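TPR repeat-containing protein (Cytophaga hutchinsonii, PDB 3U4T) is of unknown function but carries tetratricopeptide repeats, helical hairpins that in relatives commonly serve as scaffolds for binding other proteins. Local coordinates at residues A[196-206]-A[220-231]. The protein carries 1 engineered substitution. Sequence-based numbering, arbitrary orientation.
Sequences GLAKPYYEKLI and LIEANEYIAYYY
OE1 of E222 accepts a hydrogen bond from Y202 OH across the contact at a very short 2.5 Å and a salt bridge from R184 of helix 176-189. The oxygen lies at the edge of the Y202 ring, in its plane, with the carboxylate turned 69° from the ring. With CG anti to the backbone N (chi1 175°) and the chain extended beyond it, E222 reaches outward from its helix to this hydroxyl. The Y202 ring wedges between A223, whose CA is 3.5 Å from CD1, and Y226, whose ring lies oblique to it with planes at 38°. An alanine in place of Y202 would probably leave E222 without its hydroxyl donor and open a gap beside A223 and Y226. Helices 199-209 and 217-233 run roughly antiparallel, the axes of their short segments 9.0 Å apart at closest approach, as a helical hairpin consistent with the TPR-like superhelix. Small A223 sits at the close approach, its CB tight against I206 CG1 at 3.5 Å. Toward the other end, K199 is a knob among Y226, I227, Y230 and Y231. Its CD lies over one face of the Y230 ring, 3.9 Å from the centroid, and the bent chain lets NZ donate a hydrogen bond to Y231 OH (3.1 Å) and form a salt bridge with E203 OE2. A198 CB lies over one face of the Y226 ring in a CH-pi contact.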
ATOM      1  N   GLY A 196      13.087   7.948  25.609  1.00 49.96           N
ATOM      2  CA  GLY A 196      13.803   7.635  24.383  1.00 47.93           C
ATOM      3  C   GLY A 196      13.390   6.306  23.775  1.00 44.50           C
ATOM      4  O   GLY A 196      14.194   5.634  23.131  1.00 50.90           O
ATOM      5  N   LEU A 197      12.132   5.924  23.967  1.00 41.05           N
ATOM      6  CA  LEU A 197      11.621   4.658  23.442  1.00 46.33           C
ATOM      7  C   LEU A 197      11.883   4.455  21.971  1.00 46.77           C
ATOM      8  O   LEU A 197      12.098   3.333  21.527  1.00 54.47           O
ATOM      9  CB  LEU A 197      10.114   4.540  23.683  1.00 42.89           C
ATOM     10  CG  LEU A 197       9.673   4.324  25.130  1.00 40.44           C
ATOM     11  CD1 LEU A 197       8.159   4.184  25.195  1.00 38.00           C
ATOM     12  CD2 LEU A 197      10.350   3.073  25.674  1.00 38.83           C
ATOM     13  N   ALA A 198      11.867   5.541  21.210  1.00 36.51           N
ATOM     14  CA  ALA A 198      12.086   5.461  19.776  1.00 34.39           C
ATOM     15  C   ALA A 198      13.554   5.479  19.385  1.00 41.14           C
ATOM     16  O   ALA A 198      13.915   5.084  18.279  1.00 47.12           O
ATOM     17  CB  ALA A 198      11.358   6.604  19.086  1.00 24.18           C
ATOM     18  N   LYS A 199      14.399   5.930  20.301  1.00 38.24           N
ATOM     19  CA  LYS A 199      15.840   6.039  20.063  1.00 31.18           C
ATOM     20  C   LYS A 199      16.486   4.872  19.335  1.00 32.32           C
ATOM     21  O   LYS A 199      17.043   5.031  18.254  1.00 36.07           O
ATOM     22  CB  LYS A 199      16.554   6.258  21.391  1.00 22.91           C
ATOM     23  CG  LYS A 199      18.070   6.356  21.309  1.00 31.18           C
ATOM     24  CD  LYS A 199      18.545   7.783  21.202  1.00 37.32           C
ATOM     25  CE  LYS A 199      19.846   7.947  21.985  1.00 53.14           C
ATOM     26  NZ  LYS A 199      20.910   6.994  21.557  1.00 50.56           N
ATOM     27  N   PRO A 200      16.429   3.674  19.917  1.00 34.78           N
ATOM     28  CA  PRO A 200      17.041   2.521  19.254  1.00 40.13           C
ATOM     29  C   PRO A 200      16.552   2.218  17.840  1.00 34.33           C
ATOM     30  O   PRO A 200      17.339   1.823  16.975  1.00 35.04           O
ATOM     31  CB  PRO A 200      16.734   1.380  20.210  1.00 37.65           C
ATOM     32  CG  PRO A 200      15.449   1.810  20.848  1.00 37.21           C
ATOM     33  CD  PRO A 200      15.729   3.259  21.140  1.00 35.07           C
ATOM     34  N   TYR A 201      15.256   2.387  17.599  1.00 27.68           N
ATOM     35  CA  TYR A 201      14.708   2.088  16.273  1.00 30.91           C
ATOM     36  C   TYR A 201      15.194   3.067  15.213  1.00 37.11           C
ATOM     37  O   TYR A 201      15.514   2.666  14.090  1.00 35.62           O
ATOM     38  CB  TYR A 201      13.178   2.042  16.353  1.00 21.45           C
ATOM     39  CG  TYR A 201      12.731   1.047  17.403  1.00 30.02           C
ATOM     40  CD1 TYR A 201      13.036  -0.315  17.271  1.00 38.73           C
ATOM     41  CD2 TYR A 201      12.136   1.472  18.587  1.00 28.31           C
ATOM     42  CE1 TYR A 201      12.778  -1.214  18.291  1.00 43.34           C
ATOM     43  CE2 TYR A 201      11.871   0.574  19.622  1.00 32.41           C
ATOM     44  CZ  TYR A 201      12.201  -0.764  19.466  1.00 45.92           C
ATOM     45  OH  TYR A 201      11.989  -1.643  20.500  1.00 49.17           O
ATOM     46  N   TYR A 202      15.270   4.347  15.568  1.00 35.88           N
ATOM     47  CA  TYR A 202      15.755   5.342  14.620  1.00 36.24           C
ATOM     48  C   TYR A 202      17.255   5.124  14.405  1.00 41.72           C
ATOM     49  O   TYR A 202      17.783   5.386  13.313  1.00 38.44           O
ATOM     50  CB  TYR A 202      15.487   6.773  15.134  1.00 30.90           C
ATOM     51  CG  TYR A 202      14.114   7.315  14.769  1.00 26.21           C
ATOM     52  CD1 TYR A 202      13.636   7.215  13.463  1.00 17.99           C
ATOM     53  CD2 TYR A 202      13.291   7.916  15.723  1.00 27.02           C
ATOM     54  CE1 TYR A 202      12.365   7.697  13.114  1.00 24.83           C
ATOM     55  CE2 TYR A 202      12.014   8.404  15.381  1.00 35.11           C
ATOM     56  CZ  TYR A 202      11.567   8.282  14.075  1.00 38.04           C
ATOM     57  OH  TYR A 202      10.315   8.713  13.718  1.00 26.61           O
ATOM     58  N   GLU A 203      17.939   4.640  15.442  1.00 41.33           N
ATOM     59  CA  GLU A 203      19.373   4.390  15.328  1.00 44.51           C
ATOM     60  C   GLU A 203      19.563   3.242  14.354  1.00 47.00           C
ATOM     61  O   GLU A 203      20.453   3.294  13.503  1.00 39.33           O
ATOM     62  CB  GLU A 203      19.987   4.066  16.693  1.00 49.53           C
ATOM     63  CG  GLU A 203      20.120   5.293  17.580  1.00 61.94           C
ATOM     64  CD  GLU A 203      20.660   4.982  18.958  1.00 71.49           C
ATOM     65  OE1 GLU A 203      20.231   3.970  19.548  1.00 72.61           O
ATOM     66  OE2 GLU A 203      21.498   5.762  19.458  1.00 77.12           O
ATOM     67  N   LYS A 204      18.717   2.216  14.456  1.00 44.62           N
ATOM     68  CA  LYS A 204      18.814   1.086  13.540  1.00 46.54           C
ATOM     69  C   LYS A 204      18.408   1.521  12.131  1.00 42.34           C
ATOM     70  O   LYS A 204      18.948   1.031  11.139  1.00 33.56           O
ATOM     71  CB  LYS A 204      17.926  -0.062  14.013  1.00 41.00           C
ATOM     72  CG  LYS A 204      18.686  -1.188  14.712  1.00 50.43           C
ATOM     73  CD  LYS A 204      19.503  -2.012  13.716  1.00 61.84           C
ATOM     74  CE  LYS A 204      20.135  -3.243  14.373  1.00 71.70           C
ATOM     75  NZ  LYS A 204      20.547  -4.277  13.369  1.00 72.13           N
ATOM     76  N   LEU A 205      17.458   2.451  12.052  1.00 46.29           N
ATOM     77  CA  LEU A 205      16.992   2.964  10.769  1.00 36.94           C
ATOM     78  C   LEU A 205      18.155   3.611  10.028  1.00 42.97           C
ATOM     79  O   LEU A 205      18.325   3.429   8.826  1.00 37.59           O
ATOM     80  CB  LEU A 205      15.915   4.015  10.975  1.00 26.38           C
ATOM     81  CG  LEU A 205      15.376   4.480   9.630  1.00 29.16           C
ATOM     82  CD1 LEU A 205      14.441   3.415   9.089  1.00 34.19           C
ATOM     83  CD2 LEU A 205      14.623   5.770   9.786  1.00 29.62           C
ATOM     84  N   ILE A 206      18.942   4.391  10.758  1.00 44.19           N
ATOM     85  CA  ILE A 206      20.107   5.048  10.177  1.00 42.01           C
ATOM     86  C   ILE A 206      21.141   3.965   9.868  1.00 46.11           C
ATOM     87  O   ILE A 206      21.896   4.075   8.904  1.00 45.60           O
ATOM     88  CB  ILE A 206      20.727   6.074  11.162  1.00 31.97           C
ATOM     89  CG1 ILE A 206      19.770   7.243  11.376  1.00 32.67           C
ATOM     90  CG2 ILE A 206      22.061   6.570  10.632  1.00 23.00           C
ATOM     91  CD1 ILE A 206      20.242   8.226  12.457  1.00 43.53           C
ATOM     92  N   LEU A 220      16.163   9.261   6.858  1.00 30.99           N
ATOM     93  CA  LEU A 220      17.384   9.611   7.581  1.00 41.60           C
ATOM     94  C   LEU A 220      17.258  10.954   8.289  1.00 40.03           C
ATOM     95  O   LEU A 220      17.731  11.132   9.417  1.00 37.66           O
ATOM     96  CB  LEU A 220      18.580   9.636   6.621  1.00 33.26           C
ATOM     97  CG  LEU A 220      19.078   8.246   6.229  1.00 41.15           C
ATOM     98  CD1 LEU A 220      19.981   8.363   5.018  1.00 40.31           C
ATOM     99  CD2 LEU A 220      19.807   7.589   7.421  1.00 43.82           C
ATOM    100  N   ILE A 221      16.610  11.896   7.621  1.00 30.98           N
ATOM    101  CA  ILE A 221      16.420  13.213   8.196  1.00 30.19           C
ATOM    102  C   ILE A 221      15.532  13.104   9.424  1.00 35.02           C
ATOM    103  O   ILE A 221      15.808  13.732  10.447  1.00 34.40           O
ATOM    104  CB  ILE A 221      15.804  14.168   7.157  1.00 25.42           C
ATOM    105  CG1 ILE A 221      16.884  14.560   6.144  1.00 31.71           C
ATOM    106  CG2 ILE A 221      15.216  15.395   7.838  1.00 33.03           C
ATOM    107  CD1 ILE A 221      16.420  15.532   5.075  1.00 24.48           C
ATOM    108  N   GLU A 222      14.468  12.305   9.319  1.00 22.68           N
ATOM    109  CA  GLU A 222      13.546  12.108  10.440  1.00 28.36           C
ATOM    110  C   GLU A 222      14.276  11.438  11.601  1.00 28.12           C
ATOM    111  O   GLU A 222      14.123  11.822  12.759  1.00 34.99           O
ATOM    112  CB  GLU A 222      12.360  11.236  10.014  1.00 28.77           C
ATOM    113  CG  GLU A 222      11.380  10.872  11.141  1.00 26.17           C
ATOM    114  CD  GLU A 222      10.215  10.040  10.625  1.00 31.83           C
ATOM    115  OE1 GLU A 222       9.594   9.271  11.397  1.00 35.94           O
ATOM    116  OE2 GLU A 222       9.920  10.169   9.422  1.00 24.76           O
ATOM    117  N   ALA A 223      15.068  10.423  11.276  1.00 24.02           N
ATOM    118  CA  ALA A 223      15.817   9.692  12.281  1.00 27.91           C
ATOM    119  C   ALA A 223      16.802  10.624  12.979  1.00 27.17           C
ATOM    120  O   ALA A 223      16.869  10.666  14.204  1.00 36.50           O
ATOM    121  CB  ALA A 223      16.548   8.535  11.631  1.00 20.09           C
ATOM    122  N   ASN A 224      17.558  11.391  12.207  1.00 22.72           N
ATOM    123  CA  ASN A 224      18.527  12.300  12.801  1.00 33.32           C
ATOM    124  C   ASN A 224      17.883  13.422  13.598  1.00 35.10           C
ATOM    125  O   ASN A 224      18.432  13.859  14.615  1.00 33.88           O
ATOM    126  CB  ASN A 224      19.446  12.879  11.722  1.00 35.28           C
ATOM    127  CG  ASN A 224      20.563  11.926  11.338  1.00 39.56           C
ATOM    128  OD1 ASN A 224      21.511  11.723  12.092  1.00 36.47           O
ATOM    129  ND2 ASN A 224      20.451  11.331  10.165  1.00 33.67           N
ATOM    130  N   GLU A 225      16.724  13.889  13.138  1.00 30.67           N
ATOM    131  CA  GLU A 225      16.020  14.956  13.828  1.00 34.39           C
ATOM    132  C   GLU A 225      15.632  14.477  15.213  1.00 36.53           C
ATOM    133  O   GLU A 225      15.833  15.184  16.189  1.00 28.76           O
ATOM    134  CB  GLU A 225      14.776  15.386  13.048  1.00 36.79           C
ATOM    135  CG  GLU A 225      15.046  16.376  11.922  1.00 51.64           C
ATOM    136  CD  GLU A 225      13.772  17.030  11.401  1.00 63.88           C
ATOM    137  OE1 GLU A 225      12.747  16.976  12.108  1.00 71.81           O
ATOM    138  OE2 GLU A 225      13.792  17.612  10.297  1.00 68.76           O
ATOM    139  N   TYR A 226      15.077  13.278  15.302  1.00 28.06           N
ATOM    140  CA  TYR A 226      14.692  12.739  16.599  1.00 33.95           C
ATOM    141  C   TYR A 226      15.933  12.695  17.495  1.00 31.42           C
ATOM    142  O   TYR A 226      15.933  13.217  18.606  1.00 26.90           O
ATOM    143  CB  TYR A 226      14.129  11.324  16.442  1.00 22.36           C
ATOM    144  CG  TYR A 226      13.903  10.624  17.768  1.00 22.23           C
ATOM    145  CD1 TYR A 226      12.743  10.850  18.512  1.00 22.71           C
ATOM    146  CD2 TYR A 226      14.880   9.789  18.317  1.00 15.86           C
ATOM    147  CE1 TYR A 226      12.560  10.270  19.752  1.00 28.71           C
ATOM    148  CE2 TYR A 226      14.703   9.213  19.564  1.00 24.66           C
ATOM    149  CZ  TYR A 226      13.546   9.453  20.273  1.00 37.35           C
ATOM    150  OH  TYR A 226      13.370   8.866  21.505  1.00 44.35           O
ATOM    151  N   ILE A 227      16.994  12.072  16.994  1.00 31.90           N
ATOM    152  CA  ILE A 227      18.221  11.964  17.758  1.00 34.65           C
ATOM    153  C   ILE A 227      18.703  13.332  18.227  1.00 37.03           C
ATOM    154  O   ILE A 227      18.974  13.525  19.416  1.00 39.41           O
ATOM    155  CB  ILE A 227      19.327  11.275  16.930  1.00 34.24           C
ATOM    156  CG1 ILE A 227      18.845   9.901  16.467  1.00 24.70           C
ATOM    157  CG2 ILE A 227      20.587  11.098  17.775  1.00 31.90           C
ATOM    158  CD1 ILE A 227      18.552   8.956  17.600  1.00 32.12           C
ATOM    159  N   ALA A 228      18.802  14.287  17.304  1.00 31.15           N
ATOM    160  CA  ALA A 228      19.261  15.636  17.667  1.00 36.54           C
ATOM    161  C   ALA A 228      18.441  16.251  18.800  1.00 36.13           C
ATOM    162  O   ALA A 228      18.999  16.914  19.680  1.00 41.80           O
ATOM    163  CB  ALA A 228      19.251  16.552  16.448  1.00 25.96           C
ATOM    164  N   TYR A 229      17.126  16.033  18.788  1.00 36.99           N
ATOM    165  CA  TYR A 229      16.266  16.552  19.847  1.00 43.74           C
ATOM    166  C   TYR A 229      16.468  15.727  21.111  1.00 41.60           C
ATOM    167  O   TYR A 229      16.537  16.262  22.209  1.00 37.25           O
ATOM    168  CB  TYR A 229      14.790  16.509  19.433  1.00 47.91           C
ATOM    169  CG  TYR A 229      14.417  17.523  18.359  1.00 68.03           C
ATOM    170  CD1 TYR A 229      14.758  18.877  18.490  1.00 65.92           C
ATOM    171  CD2 TYR A 229      13.698  17.135  17.226  1.00 73.49           C
ATOM    172  CE1 TYR A 229      14.387  19.816  17.518  1.00 61.84           C
ATOM    173  CE2 TYR A 229      13.320  18.069  16.250  1.00 73.30           C
ATOM    174  CZ  TYR A 229      13.666  19.406  16.404  1.00 67.19           C
ATOM    175  OH  TYR A 229      13.270  20.327  15.458  1.00 61.10           O
ATOM    176  N   TYR A 230      16.561  14.415  20.958  1.00 22.81           N
ATOM    177  CA  TYR A 230      16.763  13.559  22.111  1.00 27.12           C
ATOM    178  C   TYR A 230      17.995  14.039  22.871  1.00 40.05           C
ATOM    179  O   TYR A 230      17.985  14.152  24.098  1.00 46.67           O
ATOM    180  CB  TYR A 230      17.014  12.120  21.670  1.00 29.47           C
ATOM    181  CG  TYR A 230      17.447  11.236  22.815  1.00 29.76           C
ATOM    182  CD1 TYR A 230      16.505  10.671  23.675  1.00 30.85           C
ATOM    183  CD2 TYR A 230      18.798  11.009  23.070  1.00 35.39           C
ATOM    184  CE1 TYR A 230      16.894   9.902  24.762  1.00 36.18           C
ATOM    185  CE2 TYR A 230      19.203  10.242  24.159  1.00 43.27           C
ATOM    186  CZ  TYR A 230      18.249   9.689  25.000  1.00 43.55           C
ATOM    187  OH  TYR A 230      18.656   8.904  26.054  1.00 45.46           O
ATOM    188  N   TYR A 231      19.058  14.317  22.122  1.00 35.66           N
ATOM    189  CA  TYR A 231      20.308  14.743  22.717  1.00 32.26           C
ATOM    190  C   TYR A 231      20.327  16.170  23.217  1.00 31.11           C
ATOM    191  O   TYR A 231      21.100  16.486  24.113  1.00 36.50           O
ATOM    192  CB  TYR A 231      21.468  14.497  21.752  1.00 43.76           C
ATOM    193  CG  TYR A 231      21.909  13.050  21.730  1.00 44.74           C
ATOM    194  CD1 TYR A 231      22.180  12.360  22.924  1.00 43.46           C
ATOM    195  CD2 TYR A 231      22.068  12.374  20.526  1.00 32.00           C
ATOM    196  CE1 TYR A 231      22.598  11.030  22.911  1.00 38.63           C
ATOM    197  CE2 TYR A 231      22.487  11.046  20.496  1.00 37.92           C
ATOM    198  CZ  TYR A 231      22.751  10.377  21.692  1.00 37.39           C
ATOM    199  OH  TYR A 231      23.158   9.062  21.638  1.00 38.79           O
TER
HETATM  200  O   HOH W   1      10.660   8.659  22.210  1.00 36.33           O